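Local coordinates for selenium-binding protein (Sulfolobus tokodaii, PDB 2ECE) that is of unknown function but folds as a beta propeller of the selenium-binding protein family and may, like its relatives, bind selenium, at residues H141-G146 with I150-L155. Residues are numbered along the deposited sequence; the frame is centred on the assembly and turned at random.
Sequences HTVHCG and IYISAL
Ser153 reaches across to Thr142 with its side chain as well as its backbone. Its CB approaches Thr142 N; beyond it OG, held between the backbone N and the carbonyl carbon (chi1 65°), takes a hydrogen bond from Thr142 N at 2.9 Å, bent to 148° at the hydrogen. The same OG lies 3.3 Å from Thr142 CB and near the plane of the His141 ring, at its edge, and is also hydrogen-bonded to Tyr191 O. Ser153 N gives a hydrogen bond to Thr142 O, and His141 N gives one to Ser153 O. Further along, His144 and Tyr151 form a hydrogen-bonded antiparallel pair: His144 N to Tyr151 O is 2.8 Å and Tyr151 N to His144 O 3.0 Å. Strands 140-145 and 150-154 are the first two of a four-stranded antiparallel sheet, one blade of the beta propeller, joined by a short hairpin turn. On one face Val143 stands beside Ile150 and Ile152, all pointing the same way. Val143 CG1, anti to the backbone N (chi1 178°), meets Ile150 CG2 at 4.0 Å, and Val143 CG2 lies 4.0 Å from Ile152 CG1; Ile99 of strand 97-101 packs against all three residues. On the face of His144 and Tyr151, aromatic residues of strand 193-196 take over: Trp194 stacks on the His144 ring, and Trp195 meets Tyr151 edge-to-face.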
ATOM      1  N   HIS A 141      -4.357  -2.149  -8.962  1.00 18.01           N
ATOM      2  CA  HIS A 141      -3.596  -2.061  -7.724  1.00 16.56           C
ATOM      3  C   HIS A 141      -4.098  -1.033  -6.696  1.00 15.10           C
ATOM      4  O   HIS A 141      -4.950  -1.336  -5.863  1.00 15.30           O
ATOM      5  CB  HIS A 141      -2.131  -1.771  -8.087  1.00 15.81           C
ATOM      6  CG  HIS A 141      -1.184  -1.858  -6.932  1.00 16.25           C
ATOM      7  ND1 HIS A 141      -0.629  -3.049  -6.508  1.00 20.13           N
ATOM      8  CD2 HIS A 141      -0.692  -0.901  -6.111  1.00 15.12           C
ATOM      9  CE1 HIS A 141       0.164  -2.820  -5.475  1.00 14.88           C
ATOM     10  NE2 HIS A 141       0.144  -1.525  -5.215  1.00 17.87           N
ATOM     11  N   THR A 142      -3.574   0.184  -6.776  1.00 14.18           N
ATOM     12  CA  THR A 142      -3.916   1.246  -5.828  1.00 14.84           C
ATOM     13  C   THR A 142      -5.247   1.964  -6.066  1.00 15.57           C
ATOM     14  O   THR A 142      -5.600   2.268  -7.203  1.00 15.14           O
ATOM     15  CB  THR A 142      -2.808   2.324  -5.801  1.00 14.46           C
ATOM     16  OG1 THR A 142      -1.547   1.703  -5.503  1.00 14.83           O
ATOM     17  CG2 THR A 142      -3.122   3.412  -4.734  1.00 13.39           C
ATOM     18  N   VAL A 143      -5.970   2.234  -4.979  1.00 15.53           N
ATOM     19  CA  VAL A 143      -7.231   2.969  -5.046  1.00 17.53           C
ATOM     20  C   VAL A 143      -7.119   4.217  -4.177  1.00 17.71           C
ATOM     21  O   VAL A 143      -6.727   4.127  -3.012  1.00 17.13           O
ATOM     22  CB  VAL A 143      -8.421   2.155  -4.498  1.00 18.16           C
ATOM     23  CG1 VAL A 143      -9.693   3.006  -4.561  1.00 19.99           C
ATOM     24  CG2 VAL A 143      -8.591   0.881  -5.292  1.00 18.05           C
ATOM     25  N   HIS A 144      -7.454   5.374  -4.744  1.00 17.64           N
ATOM     26  CA  HIS A 144      -7.426   6.629  -4.001  1.00 17.39           C
ATOM     27  C   HIS A 144      -8.712   7.414  -4.242  1.00 18.81           C
ATOM     28  O   HIS A 144      -9.197   7.488  -5.375  1.00 19.16           O
ATOM     29  CB  HIS A 144      -6.222   7.487  -4.413  1.00 15.60           C
ATOM     30  CG  HIS A 144      -4.956   7.127  -3.700  1.00 14.71           C
ATOM     31  ND1 HIS A 144      -4.874   7.069  -2.324  1.00 13.50           N
ATOM     32  CD2 HIS A 144      -3.720   6.817  -4.163  1.00 14.66           C
ATOM     33  CE1 HIS A 144      -3.645   6.735  -1.969  1.00 16.04           C
ATOM     34  NE2 HIS A 144      -2.924   6.577  -3.067  1.00 16.12           N
ATOM     35  N   CYS A 145      -9.256   7.994  -3.175  1.00 18.81           N
ATOM     36  CA  CYS A 145     -10.486   8.792  -3.253  1.00 20.52           C
ATOM     37  C   CYS A 145     -10.109  10.246  -3.558  1.00 20.26           C
ATOM     38  O   CYS A 145      -9.459  10.911  -2.750  1.00 22.00           O
ATOM     39  CB  CYS A 145     -11.272   8.699  -1.919  1.00 19.13           C
ATOM     40  SG  CYS A 145     -10.179   8.509  -0.468  1.00 24.28           S
ATOM     41  N   GLY A 146     -10.500  10.729  -4.732  1.00 19.51           N
ATOM     42  CA  GLY A 146     -10.193  12.100  -5.101  1.00 18.69           C
ATOM     43  C   GLY A 146     -11.416  12.985  -4.939  1.00 20.85           C
ATOM     44  O   GLY A 146     -12.510  12.480  -4.677  1.00 19.86           O
ATOM     45  N   ILE A 150     -12.883   8.589  -8.373  1.00 20.62           N
ATOM     46  CA  ILE A 150     -12.139   7.539  -7.692  1.00 20.81           C
ATOM     47  C   ILE A 150     -11.062   7.111  -8.681  1.00 19.84           C
ATOM     48  O   ILE A 150     -11.364   6.811  -9.835  1.00 22.24           O
ATOM     49  CB  ILE A 150     -13.050   6.339  -7.351  1.00 20.42           C
ATOM     50  CG1 ILE A 150     -14.158   6.782  -6.393  1.00 20.96           C
ATOM     51  CG2 ILE A 150     -12.228   5.225  -6.720  1.00 19.72           C
ATOM     52  CD1 ILE A 150     -15.268   5.762  -6.262  1.00 21.09           C
ATOM     53  N   TYR A 151      -9.812   7.098  -8.236  1.00 18.81           N
ATOM     54  CA  TYR A 151      -8.691   6.743  -9.098  1.00 18.57           C
ATOM     55  C   TYR A 151      -8.101   5.390  -8.721  1.00 17.95           C
ATOM     56  O   TYR A 151      -7.905   5.101  -7.542  1.00 15.24           O
ATOM     57  CB  TYR A 151      -7.589   7.807  -8.998  1.00 18.90           C
ATOM     58  CG  TYR A 151      -7.971   9.185  -9.489  1.00 20.55           C
ATOM     59  CD1 TYR A 151      -9.006   9.910  -8.889  1.00 20.85           C
ATOM     60  CD2 TYR A 151      -7.270   9.784 -10.538  1.00 20.82           C
ATOM     61  CE1 TYR A 151      -9.326  11.200  -9.323  1.00 22.99           C
ATOM     62  CE2 TYR A 151      -7.579  11.065 -10.980  1.00 23.04           C
ATOM     63  CZ  TYR A 151      -8.606  11.770 -10.369  1.00 25.07           C
ATOM     64  OH  TYR A 151      -8.906  13.044 -10.802  1.00 27.70           O
ATOM     65  N   ILE A 152      -7.793   4.579  -9.731  1.00 16.64           N
ATOM     66  CA  ILE A 152      -7.236   3.252  -9.506  1.00 16.95           C
ATOM     67  C   ILE A 152      -6.100   2.985 -10.476  1.00 17.26           C
ATOM     68  O   ILE A 152      -6.264   3.143 -11.680  1.00 18.12           O
ATOM     69  CB  ILE A 152      -8.309   2.153  -9.709  1.00 16.98           C
ATOM     70  CG1 ILE A 152      -9.539   2.460  -8.842  1.00 17.08           C
ATOM     71  CG2 ILE A 152      -7.729   0.790  -9.354  1.00 14.93           C
ATOM     72  CD1 ILE A 152     -10.697   1.512  -9.056  1.00 17.32           C
ATOM     73  N   SER A 153      -4.947   2.575  -9.960  1.00 18.06           N
ATOM     74  CA  SER A 153      -3.817   2.288 -10.830  1.00 17.80           C
ATOM     75  C   SER A 153      -3.904   0.854 -11.354  1.00 18.89           C
ATOM     76  O   SER A 153      -4.553  -0.002 -10.749  1.00 17.96           O
ATOM     77  CB  SER A 153      -2.500   2.495 -10.080  1.00 17.60           C
ATOM     78  OG  SER A 153      -2.367   1.563  -9.024  1.00 14.12           O
ATOM     79  N   ALA A 154      -3.258   0.603 -12.489  1.00 18.03           N
ATOM     80  CA  ALA A 154      -3.260  -0.723 -13.102  1.00 18.20           C
ATOM     81  C   ALA A 154      -1.866  -1.036 -13.643  1.00 17.64           C
ATOM     82  O   ALA A 154      -1.200  -0.171 -14.207  1.00 17.81           O
ATOM     83  CB  ALA A 154      -4.306  -0.781 -14.227  1.00 17.79           C
ATOM     84  N   LEU A 155      -1.429  -2.280 -13.466  1.00 18.51           N
ATOM     85  CA  LEU A 155      -0.104  -2.711 -13.897  1.00 20.08           C
ATOM     86  C   LEU A 155       0.148  -2.780 -15.406  1.00 22.20           C
ATOM     87  O   LEU A 155       1.283  -2.608 -15.850  1.00 21.68           O
ATOM     88  CB  LEU A 155       0.216  -4.073 -13.277  1.00 20.36           C
ATOM     89  CG  LEU A 155       0.998  -4.174 -11.958  1.00 22.64           C
ATOM     90  CD1 LEU A 155       0.749  -2.978 -11.065  1.00 20.69           C
ATOM     91  CD2 LEU A 155       0.640  -5.478 -11.280  1.00 19.29           C
TER